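Local coordinates for protein putative S41 protease (Bacteroides fragilis NCTC 9343, PDB 3K50) that probably acts as a serine peptidase of family S41, joining a PDZ-like domain to a ClpP/crotonase-type peptidase domain, although its substrates are unknown, at residues S61-L66 with D340-N345; I71-F76 with R169-K174. All coordinates share one frame; numbering follows the deposited sequence.

Interaction 1 of 2, residues S61-L66 with D340-N345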
loop_
_atom_site.group_PDB
_atom_site.type_symbol
_atom_site.label_atom_id
_atom_site.label_comp_id
_atom_site.label_asym_id
_atom_site.label_seq_id
_atom_site.Cartn_x
_atom_site.Cartn_y
_atom_site.Cartn_z
ATOM N N SER A 61 -13.900 -6.782 -2.962
ATOM C CA SER A 61 -14.475 -7.167 -1.692
ATOM C C SER A 61 -13.730 -8.344 -1.140
ATOM O O SER A 61 -13.359 -9.253 -1.874
ATOM C CB SER A 61 -15.935 -7.556 -1.889
ATOM O OG SER A 61 -16.666 -6.473 -2.384
ATOM N N LYS A 62 -13.555 -8.385 0.180
ATOM C CA LYS A 62 -12.844 -9.508 0.772
ATOM C C LYS A 62 -13.101 -9.680 2.271
ATOM O O LYS A 62 -13.559 -8.763 2.939
ATOM C CB LYS A 62 -11.353 -9.342 0.574
ATOM C CG LYS A 62 -10.772 -8.148 1.196
ATOM C CD LYS A 62 -9.404 -7.853 0.562
ATOM C CE LYS A 62 -8.658 -6.708 1.268
ATOM N NZ LYS A 62 -8.325 -7.026 2.712
ATOM N N ILE A 63 -12.798 -10.877 2.762
ATOM C CA ILE A 63 -12.953 -11.229 4.175
ATOM C C ILE A 63 -11.588 -11.102 4.842
ATOM O O ILE A 63 -10.571 -11.563 4.305
ATOM C CB ILE A 63 -13.489 -12.674 4.379
ATOM C CG1 ILE A 63 -14.825 -12.915 3.643
ATOM C CG2 ILE A 63 -13.552 -13.024 5.906
ATOM C CD1 ILE A 63 -16.004 -11.973 4.050
ATOM N N ASP A 64 -11.582 -10.457 5.996
ATOM C CA ASP A 64 -10.415 -10.327 6.863
ATOM C C ASP A 64 -10.792 -10.740 8.290
ATOM O O ASP A 64 -11.898 -10.457 8.783
ATOM C CB ASP A 64 -9.905 -8.898 6.862
ATOM C CG ASP A 64 -9.121 -8.565 5.604
ATOM O OD1 ASP A 64 -8.247 -9.364 5.202
ATOM O OD2 ASP A 64 -9.364 -7.504 5.015
ATOM N N SER A 65 -9.864 -11.407 8.956
ATOM C CA SER A 65 -10.095 -11.856 10.322
ATOM C C SER A 65 -10.094 -10.681 11.275
ATOM O O SER A 65 -9.475 -9.661 11.003
ATOM C CB SER A 65 -9.044 -12.891 10.751
ATOM O OG SER A 65 -9.278 -14.128 10.084
ATOM N N LEU A 66 -10.853 -10.818 12.356
ATOM C CA LEU A 66 -10.881 -9.822 13.391
ATOM C C LEU A 66 -9.917 -10.346 14.438
ATOM O O LEU A 66 -10.228 -11.318 15.097
ATOM C CB LEU A 66 -12.275 -9.702 13.972
ATOM C CG LEU A 66 -12.485 -8.533 14.930
ATOM C CD1 LEU A 66 -12.377 -7.184 14.209
ATOM C CD2 LEU A 66 -13.835 -8.691 15.566
ATOM N N ASP A 340 -19.238 -13.633 14.797
ATOM C CA ASP A 340 -18.244 -14.577 14.270
ATOM C C ASP A 340 -16.867 -14.022 14.016
ATOM O O ASP A 340 -16.086 -14.624 13.298
ATOM C CB ASP A 340 -18.774 -15.217 12.988
ATOM C CG ASP A 340 -19.947 -16.118 13.234
ATOM O OD1 ASP A 340 -20.141 -16.558 14.396
ATOM O OD2 ASP A 340 -20.658 -16.423 12.251
ATOM N N ARG A 341 -16.578 -12.846 14.538
ATOM C CA ARG A 341 -15.240 -12.301 14.462
ATOM C C ARG A 341 -14.571 -12.284 13.060
ATOM O O ARG A 341 -13.455 -12.725 12.895
ATOM C CB ARG A 341 -14.328 -13.015 15.475
ATOM C CG ARG A 341 -14.858 -12.913 16.929
ATOM C CD ARG A 341 -13.845 -13.370 18.013
ATOM N NE ARG A 341 -12.499 -12.772 17.883
ATOM C CZ ARG A 341 -12.135 -11.536 18.259
ATOM N NH1 ARG A 341 -13.010 -10.682 18.793
ATOM N NH2 ARG A 341 -10.872 -11.136 18.078
ATOM N N PHE A 342 -15.262 -11.795 12.046
ATOM C CA PHE A 342 -14.572 -11.499 10.806
ATOM C C PHE A 342 -15.086 -10.151 10.337
ATOM O O PHE A 342 -16.089 -9.641 10.830
ATOM C CB PHE A 342 -14.762 -12.571 9.736
ATOM C CG PHE A 342 -16.171 -12.694 9.199
ATOM C CD1 PHE A 342 -16.586 -11.954 8.104
ATOM C CD2 PHE A 342 -17.038 -13.623 9.737
ATOM C CE1 PHE A 342 -17.858 -12.132 7.563
ATOM C CE2 PHE A 342 -18.310 -13.807 9.228
ATOM C CZ PHE A 342 -18.729 -13.064 8.138
ATOM N N ILE A 343 -14.351 -9.582 9.409
ATOM C CA ILE A 343 -14.664 -8.293 8.803
ATOM C C ILE A 343 -14.883 -8.531 7.316
ATOM O O ILE A 343 -14.039 -9.191 6.666
ATOM C CB ILE A 343 -13.508 -7.300 8.913
ATOM C CG1 ILE A 343 -13.105 -7.039 10.377
ATOM C CG2 ILE A 343 -13.875 -5.964 8.187
ATOM C CD1 ILE A 343 -11.765 -6.366 10.506
ATOM N N LEU A 344 -16.017 -8.018 6.827
ATOM C CA LEU A 344 -16.392 -7.987 5.403
ATOM C C LEU A 344 -16.025 -6.611 4.883
ATOM O O LEU A 344 -16.631 -5.626 5.305
ATOM C CB LEU A 344 -17.883 -8.180 5.210
ATOM C CG LEU A 344 -18.477 -7.961 3.792
ATOM C CD1 LEU A 344 -17.704 -8.829 2.774
ATOM C CD2 LEU A 344 -19.972 -8.289 3.736
ATOM N N ASN A 345 -14.964 -6.540 4.072
ATOM C CA ASN A 345 -14.542 -5.316 3.407
ATOM C C ASN A 345 -15.300 -5.335 2.083
ATOM O O ASN A 345 -14.944 -6.077 1.169
ATOM C CB ASN A 345 -13.040 -5.275 3.224
ATOM C CG ASN A 345 -12.301 -5.001 4.545
ATOM O OD1 ASN A 345 -11.610 -5.868 5.096
ATOM N ND2 ASN A 345 -12.506 -3.820 5.078
#

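Interaction 2 of 2, residues I71-F76 with R169-K174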
loop_
_atom_site.group_PDB
_atom_site.type_symbol
_atom_site.label_atom_id
_atom_site.label_comp_id
_atom_site.label_asym_id
_atom_site.label_seq_id
_atom_site.Cartn_x
_atom_site.Cartn_y
_atom_site.Cartn_z
ATOM N N ILE A 71 -0.937 -10.360 14.100
ATOM C CA ILE A 71 -0.239 -11.629 14.211
ATOM C C ILE A 71 1.229 -11.289 14.464
ATOM O O ILE A 71 1.775 -10.407 13.807
ATOM C CB ILE A 71 -0.366 -12.455 12.930
ATOM C CG1 ILE A 71 -1.817 -12.923 12.718
ATOM C CG2 ILE A 71 0.540 -13.688 13.032
ATOM C CD1 ILE A 71 -2.191 -13.270 11.278
ATOM N N PRO A 72 1.862 -11.920 15.450
ATOM C CA PRO A 72 3.289 -11.573 15.691
ATOM C C PRO A 72 4.193 -11.812 14.495
ATOM O O PRO A 72 3.934 -12.706 13.679
ATOM C CB PRO A 72 3.696 -12.463 16.864
ATOM C CG PRO A 72 2.431 -12.915 17.491
ATOM C CD PRO A 72 1.354 -12.903 16.426
ATOM N N SER A 73 5.251 -11.006 14.386
ATOM C CA SER A 73 6.174 -11.096 13.232
ATOM C C SER A 73 7.496 -10.460 13.569
ATOM O O SER A 73 7.617 -9.815 14.612
ATOM C CB SER A 73 5.591 -10.437 11.968
ATOM O OG SER A 73 5.486 -9.023 12.069
ATOM N N TYR A 74 8.494 -10.704 12.709
ATOM C CA TYR A 74 9.853 -10.168 12.920
ATOM C C TYR A 74 9.988 -8.700 12.443
ATOM O O TYR A 74 10.915 -7.994 12.829
ATOM C CB TYR A 74 10.865 -11.047 12.208
ATOM C CG TYR A 74 11.139 -12.402 12.867
ATOM C CD1 TYR A 74 11.696 -12.491 14.153
ATOM C CD2 TYR A 74 10.921 -13.566 12.173
ATOM C CE1 TYR A 74 11.966 -13.751 14.754
ATOM C CE2 TYR A 74 11.224 -14.814 12.721
ATOM C CZ TYR A 74 11.740 -14.901 13.999
ATOM O OH TYR A 74 12.011 -16.132 14.483
ATOM N N GLY A 75 9.062 -8.270 11.598
ATOM C CA GLY A 75 8.994 -6.905 11.132
ATOM C C GLY A 75 9.660 -6.668 9.790
ATOM O O GLY A 75 10.052 -5.526 9.512
ATOM N N PHE A 76 9.833 -7.696 8.949
ATOM C CA PHE A 76 10.374 -7.435 7.599
ATOM C C PHE A 76 9.645 -8.183 6.500
ATOM O O PHE A 76 9.093 -9.244 6.731
ATOM C CB PHE A 76 11.856 -7.740 7.513
ATOM C CG PHE A 76 12.190 -9.243 7.589
ATOM C CD1 PHE A 76 12.298 -9.876 8.801
ATOM C CD2 PHE A 76 12.398 -9.986 6.423
ATOM C CE1 PHE A 76 12.602 -11.226 8.874
ATOM C CE2 PHE A 76 12.664 -11.329 6.490
ATOM C CZ PHE A 76 12.783 -11.944 7.719
ATOM N N ARG A 169 7.215 -10.501 17.562
ATOM C CA ARG A 169 6.235 -9.951 18.498
ATOM C C ARG A 169 5.202 -9.218 17.706
ATOM O O ARG A 169 5.374 -9.084 16.526
ATOM C CB ARG A 169 6.882 -9.086 19.575
ATOM C CG ARG A 169 7.622 -7.916 19.103
ATOM C CD ARG A 169 8.459 -7.383 20.248
ATOM N NE ARG A 169 9.084 -6.174 19.757
ATOM C CZ ARG A 169 10.383 -5.960 19.566
ATOM N NH1 ARG A 169 11.350 -6.824 19.897
ATOM N NH2 ARG A 169 10.705 -4.795 19.078
ATOM N N SER A 170 4.078 -8.870 18.338
ATOM C CA SER A 170 2.974 -8.205 17.654
ATOM C C SER A 170 3.390 -6.757 17.387
ATOM O O SER A 170 3.702 -6.036 18.333
ATOM C CB SER A 170 1.702 -8.261 18.522
ATOM O OG SER A 170 0.623 -7.623 17.838
ATOM N N LEU A 171 3.396 -6.333 16.127
ATOM C CA LEU A 171 3.894 -4.991 15.754
ATOM C C LEU A 171 2.851 -4.099 15.109
ATOM O O LEU A 171 1.911 -4.560 14.455
ATOM C CB LEU A 171 5.028 -5.116 14.732
ATOM C CG LEU A 171 6.235 -5.965 15.135
ATOM C CD1 LEU A 171 7.095 -6.257 13.907
ATOM C CD2 LEU A 171 7.033 -5.343 16.281
ATOM N N VAL A 172 3.048 -2.807 15.272
ATOM C CA VAL A 172 2.199 -1.833 14.649
ATOM C C VAL A 172 3.089 -0.998 13.737
ATOM O O VAL A 172 4.069 -0.397 14.197
ATOM C CB VAL A 172 1.529 -0.954 15.674
ATOM C CG1 VAL A 172 0.922 0.298 14.986
ATOM C CG2 VAL A 172 0.459 -1.759 16.375
ATOM N N ASP A 173 2.782 -1.004 12.452
ATOM C CA ASP A 173 3.584 -0.275 11.474
ATOM C C ASP A 173 2.931 1.076 11.146
ATOM O O ASP A 173 1.767 1.128 10.775
ATOM C CB ASP A 173 3.772 -1.100 10.185
ATOM C CG ASP A 173 4.767 -0.446 9.210
ATOM O OD1 ASP A 173 5.744 0.141 9.692
ATOM O OD2 ASP A 173 4.586 -0.488 7.979
ATOM N N LYS A 174 3.700 2.149 11.265
ATOM C CA LYS A 174 3.230 3.529 11.009
ATOM C C LYS A 174 3.238 3.920 9.504
ATOM O O LYS A 174 4.188 3.639 8.777
ATOM C CB LYS A 174 4.068 4.491 11.863
ATOM C CG LYS A 174 3.775 4.285 13.389
ATOM C CD LYS A 174 4.582 5.216 14.347
HETATM O O HOH W 1 3.130 -8.099 13.897
#

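Interaction 1 of 2, residues S61-L66 with D340-N345
K62 and N345 exchange a pair of backbone hydrogen bonds, with K62 N to N345 O and N345 N to K62 O both 2.9 Å, and D64 and I343 exchange another, the D64 N to I343 O bond being nearly straight at 174°. A longer bond of 3.3 Å from L66 N to R341 O extends the pairing past the strand ends, its donor well above the carbonyl plane. This is a regular antiparallel pairing, in which the short strand 62-65 of the N-terminal region adds to strand 342-352 of the S41 peptidase region.

Apolar contacts form on both faces. Beside L344 and F342, I63 reaches L344 CD1 with its CD1 (3.8 Å) and approaches the F342 ring obliquely with CG2; helices 18-26 and 45-52 cover this side. I343 shares the other face with K62, D64 and N345; L66, from beyond the strand, crosses it at about a right angle, and their CD1 methyls touch (3.8 Å).

Two salt bridges involve these side chains. The K62 chain bends at chi4 (63°), bringing NZ to the syn lone pair of D64 OD2 at 2.6 Å. L66 CD2 lies over one face of the R341 guanidinium, whose NH2 is salt-bridged to D68.

Interaction 2 of 2, residues I71-F76 with R169-K174
One ordered water is gripped by three groups from both segments: it donates to I71 O at 2.7 Å, accepts from L171 N at 2.9 Å, and hydrogen-bonds S73 OG at 3.1 Å. The serine hydroxyl comes to this water because OG stands between the backbone N and the carbonyl carbon (chi1 69°). Through the water, the amide of L171 is linked to the chain on either side of P72 without meeting it directly.

Next to the water the backbones pair directly. S73 N donates to R169 O at 2.9 Å and R169 N returns a bond to S73 O at 3.1 Å, forming a single antiparallel bridge. Both bonds are fairly straight at hydrogen, but each donor sits well out of the plane of the carbonyl it approaches. P72 CA adds a CH...O contact to the same R169 O.

The apolar part of the contact rests on L171. Its CD1 lies 3.4 Å from G75 CA and also touches S73 OG, so one methyl touches both S73 and G75. G75 has a positive phi of 96° and presents its CA to this methyl.

The two loops flank the PDZ-like sheet, one leading into strand 76-82 and the other leaving strand 154-165. R169 reaches out to a salt bridge with E105, while Y74 OH bonds to S134 O.

With one two-bond bridge, a shared water and a single leucine methyl, the chemistry implies a small, mainly polar junction in which the two loops meet through backbone bonds and a water more than through side-chain packing.

Overall arrangement
From the N terminus, the chain passes helices 18-26 and 45-52 before reaching 61-66, the first half of interaction 1. It then enters 71-76, runs through the five-stranded PDZ-like sheet and returns at 169-174, where interaction 2 closes that excursion at its base. The chain continues through five of the six strands of the mixed sheet of the peptidase region, and interaction 1 closes the larger loop only at 340-345. Interaction 2 therefore lies wholly within the span of interaction 1. Their centres are about 20 Å apart and they do not touch. Interaction 1 ties the N-terminal region to the peptidase region; interaction 2 joins the entry and exit of the PDZ-like sheet.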